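Local coordinates for nitrogenase molybdenum-iron protein alpha chain (Clostridium pasteurianum, PDB 5VPW) that forms part of the nitrogenase complex and carries the iron-molybdenum cofactor used in the reduction of dinitrogen to ammonia, at residues 23-28 with 437-442; 285-290 with 348-353; 339-344 with 479-484. One frame throughout, in Å; residues are numbered along the deposited sequence.

Contact 1: 23-28 with 437-442; sequences GHIVIK and GTILID
Val26 and Leu440 trade backbone hydrogen bonds in both directions, which makes them the hydrogen-bonded pair at the middle of a short antiparallel ladder. Val26 N reaches Leu440 O at 3.1 Å, and Leu440 N returns to Val26 O at 2.9 Å. Beyond the bridged pairs more backbone bonds follow: Asp442 N to His24 O at one end, Lys28 N to Thr438 O at the other; past the strand, Gly437 N bonds to Lys28 O at 2.7 Å. At the non-hydrogen-bonded pairs, Ile25 with Ile441 and Ile27 with Ile439, the alpha carbons come within about 4.6 Å and CA-H...O contacts fill in between the regular bonds.

The side-chain polar contact sits at one end. His24 ND1 donates to Asp442 OD2 over 2.8 Å, meeting the carboxylate oxygen on its anti lone pair. Ring and carboxylate planes are only 13° apart, and OD2 lies practically in the ring plane. The carboxylate gets there because Asp442 CG stands opposite its own backbone N (chi1 175°); Tyr375 OH holds the other oxygen, OD1, so both ends of the carboxylate are tied.

Apolar contacts divide between the two faces. Ile27 and Ile439 lie side by side, with Ile27 CG1 3.9 Å from Ile439 CG1. On that same face Ile25 CG1 rests against Ile441 CG2. Val26 CG2 meets Leu440 CB on the other.

Strand 25-27 is thus the antiparallel edge of an otherwise parallel sheet. Helix 5-10 packs on the isoleucine face through Leu5 and Ile9, while strand 361-367 bonds to the far side of strand 439-442.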
loop_
_atom_site.group_PDB
_atom_site.type_symbol
_atom_site.label_atom_id
_atom_site.label_comp_id
_atom_site.label_asym_id
_atom_site.label_seq_id
_atom_site.Cartn_x
_atom_site.Cartn_y
_atom_site.Cartn_z
ATOM N N GLY A 23 -17.179 -48.888 -3.489
ATOM C CA GLY A 23 -17.817 -49.037 -2.199
ATOM C C GLY A 23 -17.814 -47.735 -1.371
ATOM O O GLY A 23 -18.514 -47.633 -0.383
ATOM N N HIS A 24 -17.014 -46.757 -1.790
ATOM C CA HIS A 24 -16.923 -45.456 -1.092
ATOM C C HIS A 24 -17.975 -44.457 -1.564
ATOM O O HIS A 24 -18.072 -43.340 -1.026
ATOM C CB HIS A 24 -15.543 -44.854 -1.313
ATOM C CG HIS A 24 -14.433 -45.692 -0.762
ATOM N ND1 HIS A 24 -13.841 -45.435 0.458
ATOM C CD2 HIS A 24 -13.856 -46.824 -1.232
ATOM C CE1 HIS A 24 -12.922 -46.351 0.700
ATOM N NE2 HIS A 24 -12.910 -47.204 -0.317
ATOM N N ILE A 25 -18.766 -44.839 -2.565
ATOM C CA ILE A 25 -19.833 -43.978 -3.029
ATOM C C ILE A 25 -21.179 -44.633 -2.784
ATOM O O ILE A 25 -21.411 -45.739 -3.251
ATOM C CB ILE A 25 -19.661 -43.653 -4.517
ATOM C CG1 ILE A 25 -18.301 -43.013 -4.744
ATOM C CG2 ILE A 25 -20.806 -42.778 -5.007
ATOM C CD1 ILE A 25 -17.926 -42.877 -6.178
ATOM N N VAL A 26 -22.067 -43.956 -2.048
ATOM C CA VAL A 26 -23.397 -44.499 -1.784
ATOM C C VAL A 26 -24.462 -43.457 -2.023
ATOM O O VAL A 26 -24.171 -42.258 -2.117
ATOM C CB VAL A 26 -23.553 -45.058 -0.345
ATOM C CG1 VAL A 26 -22.618 -46.234 -0.129
ATOM C CG2 VAL A 26 -23.362 -43.972 0.715
ATOM N N ILE A 27 -25.699 -43.926 -2.081
ATOM C CA ILE A 27 -26.858 -43.065 -2.228
ATOM C C ILE A 27 -27.828 -43.467 -1.167
ATOM O O ILE A 27 -28.141 -44.642 -1.015
ATOM C CB ILE A 27 -27.525 -43.232 -3.602
ATOM C CG1 ILE A 27 -26.474 -42.980 -4.691
ATOM C CG2 ILE A 27 -28.733 -42.308 -3.711
ATOM C CD1 ILE A 27 -27.011 -42.770 -6.093
ATOM N N LYS A 28 -28.292 -42.498 -0.403
ATOM C CA LYS A 28 -29.293 -42.761 0.590
ATOM C C LYS A 28 -30.634 -42.842 -0.122
ATOM O O LYS A 28 -30.970 -41.955 -0.895
ATOM C CB LYS A 28 -29.315 -41.653 1.622
ATOM C CG LYS A 28 -30.589 -41.695 2.422
ATOM C CD LYS A 28 -30.586 -40.721 3.574
ATOM C CE LYS A 28 -31.725 -41.025 4.515
ATOM N NZ LYS A 28 -31.434 -40.539 5.880
ATOM N N GLY A 437 -31.983 -39.534 -1.619
ATOM C CA GLY A 437 -31.358 -39.075 -2.866
ATOM C C GLY A 437 -29.973 -38.454 -2.634
ATOM O O GLY A 437 -29.265 -38.150 -3.573
ATOM N N THR A 438 -29.588 -38.235 -1.382
ATOM C CA THR A 438 -28.275 -37.651 -1.135
ATOM C C THR A 438 -27.198 -38.665 -1.517
ATOM O O THR A 438 -27.246 -39.840 -1.129
ATOM C CB THR A 438 -28.017 -37.222 0.330
ATOM O OG1 THR A 438 -29.026 -36.303 0.784
ATOM C CG2 THR A 438 -26.640 -36.531 0.428
ATOM N N ILE A 439 -26.240 -38.199 -2.290
ATOM C CA ILE A 439 -25.091 -39.005 -2.675
ATOM C C ILE A 439 -23.901 -38.643 -1.781
ATOM O O ILE A 439 -23.556 -37.461 -1.654
ATOM C CB ILE A 439 -24.736 -38.725 -4.142
ATOM C CG1 ILE A 439 -25.905 -39.112 -5.063
ATOM C CG2 ILE A 439 -23.475 -39.469 -4.582
ATOM C CD1 ILE A 439 -25.856 -38.447 -6.423
ATOM N N LEU A 440 -23.259 -39.641 -1.188
ATOM C CA LEU A 440 -22.107 -39.424 -0.304
ATOM C C LEU A 440 -20.853 -40.066 -0.916
ATOM O O LEU A 440 -20.908 -41.198 -1.440
ATOM C CB LEU A 440 -22.379 -40.025 1.084
ATOM C CG LEU A 440 -23.528 -39.409 1.887
ATOM C CD1 LEU A 440 -24.844 -40.151 1.670
ATOM C CD2 LEU A 440 -23.193 -39.383 3.368
ATOM N N ILE A 441 -19.737 -39.339 -0.888
ATOM C CA ILE A 441 -18.479 -39.835 -1.424
ATOM C C ILE A 441 -17.446 -39.774 -0.316
ATOM O O ILE A 441 -17.105 -38.693 0.180
ATOM C CB ILE A 441 -17.986 -39.016 -2.637
ATOM C CG1 ILE A 441 -19.070 -38.986 -3.739
ATOM C CG2 ILE A 441 -16.679 -39.585 -3.188
ATOM C CD1 ILE A 441 -18.709 -38.114 -4.926
ATOM N N ASP A 442 -16.984 -40.938 0.107
ATOM C CA ASP A 442 -15.868 -41.056 1.054
ATOM C C ASP A 442 -14.518 -40.984 0.330
ATOM O O ASP A 442 -14.341 -41.567 -0.765
ATOM C CB ASP A 442 -15.984 -42.351 1.870
ATOM C CG ASP A 442 -14.803 -42.572 2.778
ATOM O OD1 ASP A 442 -14.726 -41.905 3.825
ATOM O OD2 ASP A 442 -13.955 -43.429 2.460
#

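Contact 2: 285-290 with 348-353; sequences NFIGVD and SHTYMN
Ile287 points a methyl straight down onto the ring of Tyr351: CG2 lies 4.0 Å from the ring centroid and only 5° off the ring normal, a well-centred CH-pi contact. Around the ring, the distances from CG2 to CD2, CE1, CE2 and CZ are nearly equal, as expected for a carbon over the middle of the face. The branch is placed by chi1 of -73°, which sets CG2 opposite the backbone N, while the other branch carries CD1 to the CE2 side of the same ring.

Against Thr350 the same isoleucine stands at about a right angle. The two beta carbons meet at 3.8 Å, and Thr350 CB also comes to 3.5 Å from the carbonyl oxygen of Ile287. Thr350 turns its methyl, CG2, toward Asn285, touching Asn285 CB at 3.9 Å; its hydroxyl bonds back to Arg347 O, one turn earlier in the chain. Asn285 OD1 is hydrogen-bonded to Lys283 NZ.

Farther along, Asp290 and Asn353 cross nearly perpendicularly, with carboxylate and amide planes 53° apart. Gly288 holds the N-cap position of helix 289-303, with a positive phi that favours glycine.

Round Ile287, then, the joint between helix 348-357 and the loop leading into helix 289-303 is made by carbon. The hydroxyl of Thr350 and the amide oxygen of Asn285 have their partners in their own parts of the chain, so this part of the joint depends on dispersion and shape, with the methyl of Ile287 seated over the centre of the Tyr351 ring.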
loop_
_atom_site.group_PDB
_atom_site.type_symbol
_atom_site.label_atom_id
_atom_site.label_comp_id
_atom_site.label_asym_id
_atom_site.label_seq_id
_atom_site.Cartn_x
_atom_site.Cartn_y
_atom_site.Cartn_z
ATOM N N ASN A 285 -24.984 -30.069 18.026
ATOM C CA ASN A 285 -25.089 -29.669 16.631
ATOM C C ASN A 285 -25.265 -28.168 16.506
ATOM O O ASN A 285 -26.353 -27.694 16.192
ATOM C CB ASN A 285 -26.282 -30.389 15.968
ATOM C CG ASN A 285 -26.051 -31.875 15.807
ATOM O OD1 ASN A 285 -25.026 -32.302 15.281
ATOM N ND2 ASN A 285 -26.964 -32.669 16.318
ATOM N N PHE A 286 -24.199 -27.403 16.708
ATOM C CA PHE A 286 -24.361 -25.961 16.900
ATOM C C PHE A 286 -24.219 -25.150 15.597
ATOM O O PHE A 286 -23.894 -23.971 15.583
ATOM C CB PHE A 286 -23.451 -25.485 18.013
ATOM C CG PHE A 286 -24.173 -24.735 19.094
ATOM C CD1 PHE A 286 -24.900 -25.419 20.066
ATOM C CD2 PHE A 286 -24.158 -23.343 19.123
ATOM C CE1 PHE A 286 -25.559 -24.731 21.072
ATOM C CE2 PHE A 286 -24.817 -22.652 20.126
ATOM C CZ PHE A 286 -25.529 -23.347 21.095
ATOM N N ILE A 287 -24.459 -25.793 14.476
ATOM C CA ILE A 287 -24.491 -25.080 13.212
ATOM C C ILE A 287 -25.920 -25.137 12.679
ATOM O O ILE A 287 -26.492 -26.226 12.530
ATOM C CB ILE A 287 -23.480 -25.694 12.249
ATOM C CG1 ILE A 287 -22.071 -25.317 12.690
ATOM C CG2 ILE A 287 -23.703 -25.248 10.817
ATOM C CD1 ILE A 287 -21.128 -26.501 12.769
ATOM N N GLY A 288 -26.488 -23.964 12.413
ATOM C CA GLY A 288 -27.819 -23.841 11.822
ATOM C C GLY A 288 -28.887 -23.780 12.898
ATOM O O GLY A 288 -28.741 -24.399 13.949
ATOM N N VAL A 289 -29.960 -23.044 12.640
ATOM C CA VAL A 289 -30.977 -22.807 13.662
ATOM C C VAL A 289 -31.551 -24.124 14.192
ATOM O O VAL A 289 -31.624 -24.289 15.393
ATOM C CB VAL A 289 -32.146 -21.934 13.142
ATOM C CG1 VAL A 289 -33.308 -21.937 14.143
ATOM C CG2 VAL A 289 -31.669 -20.505 12.915
ATOM N N ASP A 290 -31.929 -25.047 13.302
ATOM C CA ASP A 290 -32.546 -26.326 13.735
ATOM C C ASP A 290 -31.663 -27.108 14.708
ATOM O O ASP A 290 -32.127 -27.601 15.740
ATOM C CB ASP A 290 -32.897 -27.228 12.544
ATOM C CG ASP A 290 -34.097 -26.702 11.716
ATOM O OD1 ASP A 290 -34.779 -25.770 12.191
ATOM O OD2 ASP A 290 -34.334 -27.232 10.594
ATOM N N SER A 348 -21.393 -32.285 7.978
ATOM C CA SER A 348 -21.981 -32.182 6.671
ATOM C C SER A 348 -23.483 -32.007 6.787
ATOM O O SER A 348 -24.047 -31.198 6.073
ATOM C CB SER A 348 -21.640 -33.389 5.771
ATOM O OG SER A 348 -22.192 -34.600 6.303
ATOM N N HIS A 349 -24.153 -32.756 7.663
ATOM C CA HIS A 349 -25.602 -32.600 7.713
ATOM C C HIS A 349 -26.051 -31.227 8.255
ATOM O O HIS A 349 -27.048 -30.650 7.759
ATOM C CB HIS A 349 -26.335 -33.669 8.512
ATOM C CG HIS A 349 -27.815 -33.425 8.520
ATOM N ND1 HIS A 349 -28.500 -32.984 9.634
ATOM C CD2 HIS A 349 -28.715 -33.421 7.500
ATOM C CE1 HIS A 349 -29.774 -32.792 9.320
ATOM N NE2 HIS A 349 -29.929 -33.053 8.032
ATOM N N THR A 350 -25.378 -30.714 9.284
ATOM C CA THR A 350 -25.742 -29.377 9.794
ATOM C C THR A 350 -25.601 -28.276 8.728
ATOM O O THR A 350 -26.473 -27.406 8.604
ATOM C CB THR A 350 -24.946 -28.964 11.054
ATOM O OG1 THR A 350 -23.548 -29.223 10.879
ATOM C CG2 THR A 350 -25.451 -29.754 12.256
ATOM N N TYR A 351 -24.527 -28.311 7.940
ATOM C CA TYR A 351 -24.420 -27.337 6.865
ATOM C C TYR A 351 -25.518 -27.550 5.821
ATOM O O TYR A 351 -26.143 -26.595 5.383
ATOM C CB TYR A 351 -23.011 -27.294 6.244
ATOM C CG TYR A 351 -22.062 -26.431 7.029
ATOM C CD1 TYR A 351 -22.057 -25.058 6.873
ATOM C CD2 TYR A 351 -21.172 -26.990 7.962
ATOM C CE1 TYR A 351 -21.194 -24.254 7.612
ATOM C CE2 TYR A 351 -20.319 -26.188 8.711
ATOM C CZ TYR A 351 -20.330 -24.821 8.526
ATOM O OH TYR A 351 -19.490 -24.025 9.269
ATOM N N MET A 352 -25.798 -28.797 5.470
ATOM C CA MET A 352 -26.904 -29.079 4.535
ATOM C C MET A 352 -28.237 -28.540 5.052
ATOM O O MET A 352 -29.049 -28.005 4.276
ATOM C CB MET A 352 -27.019 -30.580 4.301
ATOM C CG MET A 352 -25.846 -31.163 3.550
ATOM S SD MET A 352 -25.891 -32.992 3.382
ATOM C CE MET A 352 -27.381 -33.151 2.383
ATOM N N ASN A 353 -28.443 -28.673 6.363
ATOM C CA ASN A 353 -29.659 -28.190 7.017
ATOM C C ASN A 353 -29.724 -26.679 7.043
ATOM O O ASN A 353 -30.756 -26.100 6.717
ATOM C CB ASN A 353 -29.767 -28.718 8.439
ATOM C CG ASN A 353 -30.956 -28.146 9.174
ATOM O OD1 ASN A 353 -32.078 -28.669 9.107
ATOM N ND2 ASN A 353 -30.721 -27.070 9.875
#

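Contact 3: 339-344 with 479-484. With HCA (3-hydroxy-3-carboxy-adipic acid), chain E; ICS (iron-sulfur-molybdenum cluster with interstitial carbon), chain F.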
loop_
_atom_site.group_PDB
_atom_site.type_symbol
_atom_site.label_atom_id
_atom_site.label_comp_id
_atom_site.label_asym_id
_atom_site.label_seq_id
_atom_site.Cartn_x
_atom_site.Cartn_y
_atom_site.Cartn_z
ATOM N N ALA A 339 -26.271 -26.864 -4.176
ATOM C CA ALA A 339 -24.918 -26.955 -3.624
ATOM C C ALA A 339 -24.445 -28.386 -3.496
ATOM O O ALA A 339 -25.255 -29.332 -3.413
ATOM C CB ALA A 339 -24.917 -26.340 -2.222
ATOM N N CYS A 340 -23.118 -28.506 -3.432
ATOM C CA CYS A 340 -22.442 -29.671 -2.936
ATOM C C CYS A 340 -21.472 -29.175 -1.869
ATOM O O CYS A 340 -21.103 -27.989 -1.859
ATOM C CB CYS A 340 -21.645 -30.356 -4.037
ATOM S SG CYS A 340 -22.679 -30.875 -5.416
ATOM N N LEU A 341 -21.077 -30.081 -0.989
ATOM C CA LEU A 341 -20.136 -29.761 0.058
ATOM C C LEU A 341 -19.110 -30.863 0.222
ATOM O O LEU A 341 -19.399 -32.024 -0.024
ATOM C CB LEU A 341 -20.745 -29.575 1.437
ATOM C CG LEU A 341 -22.177 -29.594 1.849
ATOM C CD1 LEU A 341 -22.836 -30.854 1.337
ATOM C CD2 LEU A 341 -22.186 -29.524 3.378
ATOM N N TYR A 342 -17.936 -30.465 0.696
ATOM C CA TYR A 342 -16.793 -31.369 0.909
ATOM C C TYR A 342 -16.174 -30.976 2.253
ATOM O O TYR A 342 -15.629 -29.890 2.393
ATOM C CB TYR A 342 -15.820 -31.165 -0.235
ATOM C CG TYR A 342 -14.573 -32.070 -0.321
ATOM C CD1 TYR A 342 -14.408 -33.191 0.471
ATOM C CD2 TYR A 342 -13.582 -31.787 -1.265
ATOM C CE1 TYR A 342 -13.270 -34.006 0.336
ATOM C CE2 TYR A 342 -12.446 -32.583 -1.417
ATOM C CZ TYR A 342 -12.302 -33.694 -0.624
ATOM O OH TYR A 342 -11.194 -34.487 -0.810
ATOM N N VAL A 343 -16.286 -31.858 3.232
ATOM C CA VAL A 343 -15.759 -31.616 4.577
ATOM C C VAL A 343 -14.667 -32.606 4.927
ATOM O O VAL A 343 -14.383 -33.532 4.150
ATOM C CB VAL A 343 -16.877 -31.778 5.630
ATOM C CG1 VAL A 343 -17.992 -30.742 5.383
ATOM C CG2 VAL A 343 -17.462 -33.200 5.628
ATOM N N GLY A 344 -14.064 -32.450 6.101
ATOM C CA GLY A 344 -13.111 -33.455 6.596
ATOM C C GLY A 344 -13.780 -34.716 7.130
ATOM O O GLY A 344 -13.767 -35.739 6.471
ATOM N N LYS A 479 -17.172 -21.265 -1.132
ATOM C CA LYS A 479 -16.845 -20.820 0.225
ATOM C C LYS A 479 -16.215 -21.942 1.027
ATOM O O LYS A 479 -16.650 -23.096 0.954
ATOM C CB LYS A 479 -18.079 -20.222 0.942
ATOM C CG LYS A 479 -18.559 -18.912 0.318
ATOM C CD LYS A 479 -17.452 -17.864 0.415
ATOM C CE LYS A 479 -17.858 -16.450 0.046
ATOM N NZ LYS A 479 -16.667 -15.569 0.320
ATOM N N GLN A 480 -15.203 -21.578 1.812
ATOM C CA GLN A 480 -14.442 -22.505 2.621
ATOM C C GLN A 480 -15.149 -22.893 3.907
ATOM O O GLN A 480 -15.548 -22.049 4.684
ATOM C CB GLN A 480 -13.073 -21.909 2.975
ATOM C CG GLN A 480 -12.178 -21.657 1.792
ATOM C CD GLN A 480 -10.801 -21.164 2.215
ATOM O OE1 GLN A 480 -9.993 -21.901 2.819
ATOM N NE2 GLN A 480 -10.536 -19.889 1.918
ATOM N N LEU A 481 -15.248 -24.196 4.165
ATOM C CA LEU A 481 -15.856 -24.696 5.387
ATOM C C LEU A 481 -14.883 -24.967 6.498
ATOM O O LEU A 481 -15.311 -25.254 7.627
ATOM C CB LEU A 481 -16.628 -25.999 5.092
ATOM C CG LEU A 481 -17.812 -25.857 4.166
ATOM C CD1 LEU A 481 -18.578 -27.155 4.029
ATOM C CD2 LEU A 481 -18.749 -24.779 4.668
ATOM N N HIS A 482 -13.577 -24.888 6.235
ATOM C CA HIS A 482 -12.629 -25.056 7.298
ATOM C C HIS A 482 -12.219 -23.683 7.864
ATOM O O HIS A 482 -12.455 -23.397 9.045
ATOM C CB HIS A 482 -11.343 -25.802 6.925
ATOM C CG HIS A 482 -11.523 -27.079 6.158
ATOM N ND1 HIS A 482 -11.054 -28.293 6.620
ATOM C CD2 HIS A 482 -12.038 -27.322 4.935
ATOM C CE1 HIS A 482 -11.258 -29.217 5.704
ATOM N NE2 HIS A 482 -11.863 -28.659 4.677
ATOM N N SER A 483 -11.586 -22.849 7.029
ATOM C CA SER A 483 -11.132 -21.514 7.441
ATOM C C SER A 483 -12.215 -20.446 7.506
ATOM O O SER A 483 -11.953 -19.323 7.986
ATOM C CB SER A 483 -10.061 -21.019 6.450
ATOM O OG SER A 483 -10.642 -20.752 5.166
ATOM N N TYR A 484 -13.413 -20.754 7.012
ATOM C CA TYR A 484 -14.475 -19.756 6.916
ATOM C C TYR A 484 -14.052 -18.519 6.131
ATOM O O TYR A 484 -14.599 -17.440 6.395
ATOM C CB TYR A 484 -14.950 -19.303 8.334
ATOM C CG TYR A 484 -15.347 -20.394 9.309
ATOM C CD1 TYR A 484 -15.663 -21.664 8.894
ATOM C CD2 TYR A 484 -15.434 -20.132 10.675
ATOM C CE1 TYR A 484 -16.009 -22.668 9.800
ATOM C CE2 TYR A 484 -15.816 -21.113 11.564
ATOM C CZ TYR A 484 -16.099 -22.367 11.147
ATOM O OH TYR A 484 -16.465 -23.341 12.089
HETATM C C1 HCA E . -5.824 -30.044 8.406
HETATM C C2 HCA E . -6.230 -28.637 8.784
HETATM C C3 HCA E . -7.404 -28.149 7.929
HETATM C C4 HCA E . -7.030 -27.716 6.508
HETATM C C5 HCA E . -8.155 -26.878 5.856
HETATM C C6 HCA E . -8.183 -26.783 4.324
HETATM C C7 HCA E . -8.013 -26.921 8.597
HETATM O O1 HCA E . -4.608 -30.361 8.543
HETATM O O2 HCA E . -6.701 -30.837 8.015
HETATM O O3 HCA E . -8.601 -25.690 3.834
HETATM O O4 HCA E . -7.808 -27.748 3.602
HETATM O O5 HCA E . -7.294 -25.940 8.781
HETATM O O6 HCA E . -9.241 -26.860 8.825
HETATM O O7 HCA E . -8.374 -29.209 7.885
HETATM FE FE1 ICS F . -13.773 -32.607 13.603
HETATM MO MO1 ICS F . -10.261 -28.908 8.804
HETATM FE FE2 ICS F . -11.532 -32.472 12.113
HETATM FE FE3 ICS F . -12.625 -30.235 13.085
HETATM FE FE4 ICS F . -13.812 -31.621 11.123
HETATM FE FE5 ICS F . -12.474 -30.263 9.328
HETATM FE FE6 ICS F . -10.241 -31.068 10.392
HETATM FE FE7 ICS F . -11.337 -28.885 11.266
HETATM C CX ICS F . -12.070 -30.778 11.208
HETATM S S1A ICS F . -13.366 -33.778 11.690
HETATM S S1B ICS F . -10.696 -31.161 8.237
HETATM S S2A ICS F . -11.708 -31.928 14.285
HETATM S S2B ICS F . -9.487 -32.893 11.338
HETATM S S3A ICS F . -14.500 -31.161 9.082
HETATM S S3B ICS F . -9.118 -29.171 10.882
HETATM S S4A ICS F . -14.805 -30.653 12.948
HETATM S S4B ICS F . -12.369 -28.012 9.459
HETATM S S5A ICS F . -11.860 -28.050 13.215
HETATM O O HOH W 1 -12.882 -29.711 2.318
#
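His482 and Tyr342 are joined through one water, which accepts from His482 NE2 and donates to Tyr342 O, both at 2.8 Å. The water lies in the imidazole plane, at the ring edge, and also stands over one face of the Tyr342 ring, toward the rim.

On its other nitrogen the same ring binds metal. His482 ND1 ligates the molybdenum of the cofactor at 2.4 Å, and homocitrate completes this side of the metal with its O6 and O7 atoms. With chi1 at -48°, His482 CG swings opposite its own carbonyl carbon, letting the ring pass beneath homocitrate: C5 of the ligand lies 3.2 Å above the ring plane, displaced toward its rim. Ligation at one nitrogen and a hydrogen bond at the other together restrict rotation of the imidazole, and the pull of the metal would be expected to make the NE2 proton a stronger donor to the water.

The 339-344 side is the C-terminal end of a parallel beta strand running into the loop before helix 348-357, a beta-alpha connection of the Rossmann-like kind, and the cofactor lies at that end. Gly344, without a side chain, passes close to the cluster, its N 3.3 Å from S3A; this N has no hydrogen-bond partner in the model.

Apolar packing runs beside the polar bridge. Leu481 CD1 makes the apolar contacts, 3.9 Å from Val343 CG1, where the two side chains cross at a slant, and 4.2 Å from Leu341 CB. Phe462 and Tyr351 also touch Leu481, and Arg347 NH2 hydrogen-bonds to its carbonyl oxygen.

Contact 1 and the strand of contact 3 share one sheet, with strand 361-367 between 439-442 and 338-343; the contact centres are about 17 Å apart and the nearest atoms about 6 Å. Contact 2 packs against both. Leu341 CD2 reaches Tyr351 CB at 3.7 Å, where helix 348-357 follows strand 338-343 in the chain, and Thr438 OG1 lies 3.9 Å from Met352 CE. Proximity to the cofactor differs: contact 3 supplies a molybdenum ligand, the side chain of Ile287 in contact 2 is about 8 Å from the cluster, and that of Asp442 in contact 1 about 11 Å. Tyr351 also brings contact 2 within about 9 Å of His482, measured between side chains.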